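Local coordinates for protein arginine--tRNA ligase (Campylobacter jejuni, PDB 3FNR) that attaches L-arginine to its cognate tRNA at the expense of ATP, as a monomeric class I aminoacyl-tRNA synthetase, at residues 9-14 against 379-384. The protein carries 1 engineered substitution. Numbering follows the deposited sequence.
Sequences NELANQ and EALNLK. With SO4 (sulfate ion), chain B.
L381 reaches across to helix 5-17 and lays its two methyls against L11 CB and the peptide joining L11 to A12. L381 CD1 lies 3.9 Å from L11 CB. L381 CD2 sits over the peptide, 4.2 Å from A12 N. The CB of L381 already heads for the helix, and the first torsion, with CG anti to the carbonyl carbon and beside the backbone N (chi1 -65°), sets the fork with CD1 at L11 CB and CD2 over the peptide. L11 answers mainly with CB, and A12 takes part through its backbone N. The contact is small and apolar, burying about 120 Å²; the closest CA pair is A12 with L381, 7.4 Å apart.

The polar element is separate: K384 bends at chi3 and chi4 to bring NZ to a sulfate, probably from the crystallisation liquor, and K384 NZ donates to its O4 at 2.7 Å. E26 N and K28 NZ bind the same ion.

L381 lies where helix 371-381 gives way to helix 383-393, within the anticodon-binding domain. Its side chain also touches L434 of helix 425-445; separately, K430 of that helix hydrogen-bonds to OD1 of N9 and of N13. Helix 5-17 thus meets this domain through L381 and through K430.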
ATOM      1  N   ASN A   9      -7.294  34.504  -4.712  1.00 35.95           N
ATOM      2  CA  ASN A   9      -6.774  35.025  -3.446  1.00 38.78           C
ATOM      3  C   ASN A   9      -7.671  34.639  -2.275  1.00 39.55           C
ATOM      4  O   ASN A   9      -7.178  34.291  -1.208  1.00 43.48           O
ATOM      5  CB  ASN A   9      -6.613  36.545  -3.489  1.00 39.13           C
ATOM      6  CG  ASN A   9      -5.974  37.101  -2.235  1.00 42.86           C
ATOM      7  OD1 ASN A   9      -4.886  36.679  -1.836  1.00 35.76           O
ATOM      8  ND2 ASN A   9      -6.645  38.055  -1.609  1.00 41.99           N
ATOM      9  N   GLU A  10      -8.985  34.690  -2.484  1.00 42.54           N
ATOM     10  CA  GLU A  10      -9.929  34.268  -1.453  1.00 46.45           C
ATOM     11  C   GLU A  10      -9.761  32.793  -1.111  1.00 44.29           C
ATOM     12  O   GLU A  10      -9.735  32.431   0.065  1.00 46.94           O
ATOM     13  CB  GLU A  10     -11.378  34.602  -1.826  1.00 47.08           C
ATOM     14  CG  GLU A  10     -11.771  36.062  -1.549  1.00 51.98           C
ATOM     15  CD  GLU A  10     -11.204  36.601  -0.236  1.00 64.21           C
ATOM     16  OE1 GLU A  10     -11.566  36.080   0.847  1.00 70.39           O
ATOM     17  OE2 GLU A  10     -10.393  37.553  -0.292  1.00 61.62           O
ATOM     18  N   LEU A  11      -9.611  31.961  -2.142  1.00 44.17           N
ATOM     19  CA  LEU A  11      -9.301  30.536  -1.967  1.00 39.58           C
ATOM     20  C   LEU A  11      -7.969  30.330  -1.251  1.00 38.62           C
ATOM     21  O   LEU A  11      -7.849  29.449  -0.393  1.00 43.18           O
ATOM     22  CB  LEU A  11      -9.295  29.802  -3.314  1.00 39.73           C
ATOM     23  CG  LEU A  11     -10.624  29.621  -4.060  1.00 45.49           C
ATOM     24  CD1 LEU A  11     -10.429  28.692  -5.249  1.00 43.10           C
ATOM     25  CD2 LEU A  11     -11.733  29.082  -3.153  1.00 48.67           C
ATOM     26  N   ALA A  12      -6.979  31.155  -1.597  1.00 39.27           N
ATOM     27  CA  ALA A  12      -5.672  31.128  -0.937  1.00 38.55           C
ATOM     28  C   ALA A  12      -5.809  31.457   0.542  1.00 40.93           C
ATOM     29  O   ALA A  12      -5.230  30.773   1.385  1.00 44.10           O
ATOM     30  CB  ALA A  12      -4.704  32.073  -1.612  1.00 36.90           C
ATOM     31  N   ASN A  13      -6.608  32.475   0.857  1.00 42.89           N
ATOM     32  CA  ASN A  13      -6.864  32.846   2.247  1.00 43.43           C
ATOM     33  C   ASN A  13      -7.542  31.735   3.042  1.00 45.73           C
ATOM     34  O   ASN A  13      -7.204  31.515   4.198  1.00 48.30           O
ATOM     35  CB  ASN A  13      -7.699  34.121   2.325  1.00 42.23           C
ATOM     36  CG  ASN A  13      -6.873  35.376   2.115  1.00 42.24           C
ATOM     37  OD1 ASN A  13      -5.654  35.377   2.297  1.00 42.77           O
ATOM     38  ND2 ASN A  13      -7.540  36.460   1.741  1.00 43.76           N
ATOM     39  N   GLN A  14      -8.485  31.036   2.416  1.00 44.81           N
ATOM     40  CA  GLN A  14      -9.189  29.925   3.066  1.00 47.36           C
ATOM     41  C   GLN A  14      -8.270  28.739   3.328  1.00 45.59           C
ATOM     42  O   GLN A  14      -8.328  28.122   4.395  1.00 47.87           O
ATOM     43  CB  GLN A  14     -10.387  29.489   2.231  1.00 50.68           C
ATOM     44  CG  GLN A  14     -11.524  30.508   2.237  1.00 66.76           C
ATOM     45  CD  GLN A  14     -12.473  30.351   1.065  1.00 80.30           C
ATOM     46  OE1 GLN A  14     -13.101  31.322   0.628  1.00 83.49           O
ATOM     47  NE2 GLN A  14     -12.583  29.127   0.543  1.00 84.46           N
ATOM     48  N   GLU A 379      -2.271  26.314 -10.066  1.00 36.18           N
ATOM     49  CA  GLU A 379      -1.723  24.971  -9.927  1.00 40.03           C
ATOM     50  C   GLU A 379      -1.718  24.539  -8.463  1.00 40.10           C
ATOM     51  O   GLU A 379      -2.094  23.411  -8.149  1.00 39.67           O
ATOM     52  CB  GLU A 379      -0.310  24.908 -10.519  1.00 38.88           C
ATOM     53  CG  GLU A 379       0.194  23.493 -10.816  1.00 44.12           C
ATOM     54  CD  GLU A 379       1.532  23.473 -11.552  1.00 47.49           C
ATOM     55  OE1 GLU A 379       1.859  22.438 -12.172  1.00 54.56           O
ATOM     56  OE2 GLU A 379       2.257  24.489 -11.525  1.00 55.69           O
ATOM     57  N   ALA A 380      -1.317  25.447  -7.573  1.00 34.77           N
ATOM     58  CA  ALA A 380      -1.323  25.164  -6.137  1.00 36.85           C
ATOM     59  C   ALA A 380      -2.727  24.794  -5.663  1.00 36.54           C
ATOM     60  O   ALA A 380      -2.910  23.766  -5.007  1.00 37.11           O
ATOM     61  CB  ALA A 380      -0.775  26.352  -5.337  1.00 35.85           C
ATOM     62  N   LEU A 381      -3.715  25.605  -6.044  1.00 34.41           N
ATOM     63  CA  LEU A 381      -5.098  25.416  -5.603  1.00 35.16           C
ATOM     64  C   LEU A 381      -5.813  24.241  -6.276  1.00 39.81           C
ATOM     65  O   LEU A 381      -6.787  23.719  -5.738  1.00 48.35           O
ATOM     66  CB  LEU A 381      -5.899  26.711  -5.782  1.00 35.09           C
ATOM     67  CG  LEU A 381      -5.413  27.865  -4.902  1.00 37.25           C
ATOM     68  CD1 LEU A 381      -6.017  29.179  -5.361  1.00 41.33           C
ATOM     69  CD2 LEU A 381      -5.736  27.605  -3.430  1.00 42.39           C
ATOM     70  N   ASN A 382      -5.304  23.823  -7.434  1.00 35.46           N
ATOM     71  CA  ASN A 382      -5.871  22.730  -8.223  1.00 39.73           C
ATOM     72  C   ASN A 382      -5.695  21.334  -7.597  1.00 41.72           C
ATOM     73  O   ASN A 382      -6.205  20.359  -8.144  1.00 39.46           O
ATOM     74  CB  ASN A 382      -5.245  22.732  -9.620  1.00 33.81           C
ATOM     75  CG  ASN A 382      -6.002  21.852 -10.619  1.00 43.78           C
ATOM     76  OD1 ASN A 382      -5.398  21.044 -11.335  1.00 43.99           O
ATOM     77  ND2 ASN A 382      -7.319  21.998 -10.661  1.00 30.71           N
ATOM     78  N   LEU A 383      -4.972  21.240  -6.475  1.00 36.77           N
ATOM     79  CA  LEU A 383      -4.744  19.956  -5.790  1.00 36.60           C
ATOM     80  C   LEU A 383      -6.050  19.230  -5.462  1.00 35.24           C
ATOM     81  O   LEU A 383      -6.158  18.037  -5.713  1.00 46.45           O
ATOM     82  CB  LEU A 383      -3.888  20.135  -4.525  1.00 32.54           C
ATOM     83  CG  LEU A 383      -3.552  18.888  -3.687  1.00 35.25           C
ATOM     84  CD1 LEU A 383      -2.830  17.825  -4.490  1.00 29.11           C
ATOM     85  CD2 LEU A 383      -2.746  19.252  -2.460  1.00 31.47           C
ATOM     86  N   LYS A 384      -7.036  19.964  -4.947  1.00 39.81           N
ATOM     87  CA  LYS A 384      -8.362  19.419  -4.613  1.00 41.12           C
ATOM     88  C   LYS A 384      -8.983  18.628  -5.761  1.00 42.70           C
ATOM     89  O   LYS A 384      -9.393  17.485  -5.570  1.00 46.57           O
ATOM     90  CB  LYS A 384      -9.304  20.554  -4.208  1.00 47.28           C
ATOM     91  CG  LYS A 384     -10.535  20.102  -3.418  1.00 52.47           C
ATOM     92  CD  LYS A 384     -11.644  21.144  -3.494  1.00 58.19           C
ATOM     93  CE  LYS A 384     -12.482  21.193  -2.219  1.00 69.08           C
ATOM     94  NZ  LYS A 384     -12.914  19.862  -1.689  1.00 64.48           N
TER
HETATM   95  S   SO4 B   1     -16.375  18.062  -1.091  0.50 47.29           S
HETATM   96  O1  SO4 B   1     -17.700  18.495  -1.542  0.50 45.41           O
HETATM   97  O2  SO4 B   1     -16.507  17.496   0.242  0.50 29.85           O
HETATM   98  O3  SO4 B   1     -15.870  17.051  -2.017  0.50 49.56           O
HETATM   99  O4  SO4 B   1     -15.445  19.183  -1.044  0.50 39.89           O